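Local coordinates for protein arginine phosphatase Ywle (Geobacillus stearothermophilus, PDB 4PIC) that removes phosphate from phosphoarginine residues of proteins, probably countering the arginine kinase McsB, and is nearly inactive on phosphotyrosine peptides, at residues A[40-46]-A[63-67]. Numbering follows the deposited sequence.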
loop_
_atom_site.group_PDB
_atom_site.type_symbol
_atom_site.label_atom_id
_atom_site.label_comp_id
_atom_site.label_asym_id
_atom_site.label_seq_id
_atom_site.Cartn_x
_atom_site.Cartn_y
_atom_site.Cartn_z
ATOM N N ALA A 40 2.528 -3.929 -5.703
ATOM C CA ALA A 40 2.308 -4.545 -7.006
ATOM C C ALA A 40 3.272 -5.679 -7.274
ATOM O O ALA A 40 4.424 -5.659 -6.815
ATOM C CB ALA A 40 2.446 -3.477 -8.099
ATOM N N ALA A 41 2.793 -6.659 -8.034
ATOM C CA ALA A 41 3.647 -7.716 -8.555
ATOM C C ALA A 41 4.496 -7.184 -9.710
ATOM O O ALA A 41 4.188 -6.141 -10.305
ATOM C CB ALA A 41 2.810 -8.881 -9.014
ATOM N N GLU A 42 5.576 -7.894 -10.023
ATOM C CA GLU A 42 6.444 -7.528 -11.130
ATOM C C GLU A 42 6.054 -8.327 -12.373
ATOM O O GLU A 42 5.836 -9.538 -12.296
ATOM C CB GLU A 42 7.902 -7.825 -10.769
ATOM C CG GLU A 42 8.894 -6.781 -11.256
ATOM C CD GLU A 42 8.838 -5.495 -10.450
ATOM O OE1 GLU A 42 8.206 -5.483 -9.371
ATOM O OE2 GLU A 42 9.434 -4.494 -10.893
ATOM N N GLY A 43 5.934 -7.648 -13.508
ATOM C CA GLY A 43 5.780 -8.335 -14.782
ATOM C C GLY A 43 4.367 -8.670 -15.226
ATOM O O GLY A 43 4.178 -9.371 -16.228
ATOM N N SER A 44 3.364 -8.178 -14.504
ATOM C CA SER A 44 1.975 -8.428 -14.883
ATOM C C SER A 44 1.529 -7.541 -16.047
ATOM O O SER A 44 1.956 -6.401 -16.161
ATOM C CB SER A 44 1.038 -8.207 -13.700
ATOM O OG SER A 44 1.198 -9.216 -12.723
ATOM N N GLU A 45 0.659 -8.077 -16.899
ATOM C CA GLU A 45 0.071 -7.294 -17.978
ATOM C C GLU A 45 -0.914 -6.282 -17.403
ATOM O O GLU A 45 -1.417 -6.465 -16.289
ATOM C CB GLU A 45 -0.690 -8.215 -18.933
ATOM C CG GLU A 45 0.158 -9.252 -19.643
ATOM C CD GLU A 45 0.059 -9.126 -21.146
ATOM O OE1 GLU A 45 0.260 -8.005 -21.658
ATOM O OE2 GLU A 45 -0.236 -10.136 -21.820
ATOM N N ALA A 46 -1.196 -5.224 -18.163
ATOM C CA ALA A 46 -2.343 -4.385 -17.851
ATOM C C ALA A 46 -3.574 -5.282 -17.891
ATOM O O ALA A 46 -3.606 -6.277 -18.634
ATOM C CB ALA A 46 -2.470 -3.253 -18.864
ATOM N N HIS A 63 2.848 -3.305 -21.557
ATOM C CA HIS A 63 2.971 -2.908 -20.164
ATOM C C HIS A 63 3.401 -4.097 -19.322
ATOM O O HIS A 63 2.862 -5.199 -19.476
ATOM C CB HIS A 63 1.655 -2.369 -19.606
ATOM C CG HIS A 63 1.718 -2.067 -18.140
ATOM N ND1 HIS A 63 2.420 -0.995 -17.635
ATOM C CD2 HIS A 63 1.210 -2.724 -17.069
ATOM C CE1 HIS A 63 2.323 -0.991 -16.316
ATOM N NE2 HIS A 63 1.591 -2.025 -15.950
ATOM N N ARG A 64 4.367 -3.859 -18.437
ATOM C CA ARG A 64 4.738 -4.815 -17.393
ATOM C C ARG A 64 4.629 -4.103 -16.061
ATOM O O ARG A 64 5.261 -3.064 -15.873
ATOM C CB ARG A 64 6.192 -5.272 -17.546
ATOM C CG ARG A 64 6.680 -5.456 -18.968
ATOM C CD ARG A 64 6.505 -6.884 -19.428
ATOM N NE ARG A 64 5.132 -7.345 -19.248
ATOM C CZ ARG A 64 4.582 -8.342 -19.928
ATOM N NH1 ARG A 64 5.284 -8.991 -20.844
ATOM N NH2 ARG A 64 3.323 -8.682 -19.694
ATOM N N SER A 65 3.855 -4.661 -15.132
ATOM C CA SER A 65 3.692 -4.025 -13.823
ATOM C C SER A 65 5.011 -3.959 -13.056
ATOM O O SER A 65 5.888 -4.814 -13.233
ATOM C CB SER A 65 2.631 -4.743 -12.994
ATOM O OG SER A 65 3.051 -6.038 -12.592
ATOM N N SER A 66 5.157 -2.918 -12.239
ATOM C CA SER A 66 6.356 -2.714 -11.433
ATOM C C SER A 66 5.957 -2.269 -10.036
ATOM O O SER A 66 5.068 -1.438 -9.876
ATOM C CB SER A 66 7.246 -1.621 -12.034
ATOM O OG SER A 66 7.480 -1.821 -13.412
ATOM N N GLN A 67 6.620 -2.828 -9.029
ATOM C CA GLN A 67 6.512 -2.306 -7.674
ATOM C C GLN A 67 7.261 -0.982 -7.560
ATOM O O GLN A 67 8.431 -0.883 -7.943
ATOM C CB GLN A 67 7.083 -3.318 -6.676
ATOM C CG GLN A 67 7.286 -2.784 -5.263
ATOM C CD GLN A 67 5.988 -2.379 -4.591
ATOM O OE1 GLN A 67 5.028 -3.153 -4.553
ATOM N NE2 GLN A 67 5.960 -1.160 -4.049
HETATM O O HOH W 1 10.087 -2.645 -9.175
HETATM O O HOH W 2 0.000 -5.271 -20.775
#
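Ser65 reaches across to loop 40-46, its CB 3.4 Å from Ala41 O. Its OG sits between its own backbone N and carbonyl carbon (chi1 69°) and there joins two backbone groups. Ser65 OG donates to Ala41 O at 2.6 Å, from above the carbonyl plane, and accepts from Ser44 N at 2.9 Å. The Ser65 backbone adds two bonds: Gly43 N gives to Ser65 O at 2.8 Å, and Ser65 N donates to Ser44 O. Without the hydroxyl, as with an alanine in its place, Ala41 O and Ser44 N are likely to lose the mate they share, and the loop to shift. Gln67 N donates to Glu42 OE1 at 3.1 Å, from above the carboxylate plane. Gln67 OE1 receives Ala40 N at 2.9 Å. At the other end, the edge of the His63 ring meets Ala46 N, and His63 NE2 hydrogen-bonds Asn12 O in the predicted substrate-binding loop. Glu45 OE1 lies 3.7 Å from Arg64 NH2, well out of the guanidinium plane: a long, charge-only salt bridge; Lys51 also pairs with Glu45. The two loops flank helix 48-56. Backbone groups, the Ser65 hydroxyl and two side-chain oxygens thus probably hold the loop beside Thr13, a residue important for substrate discrimination.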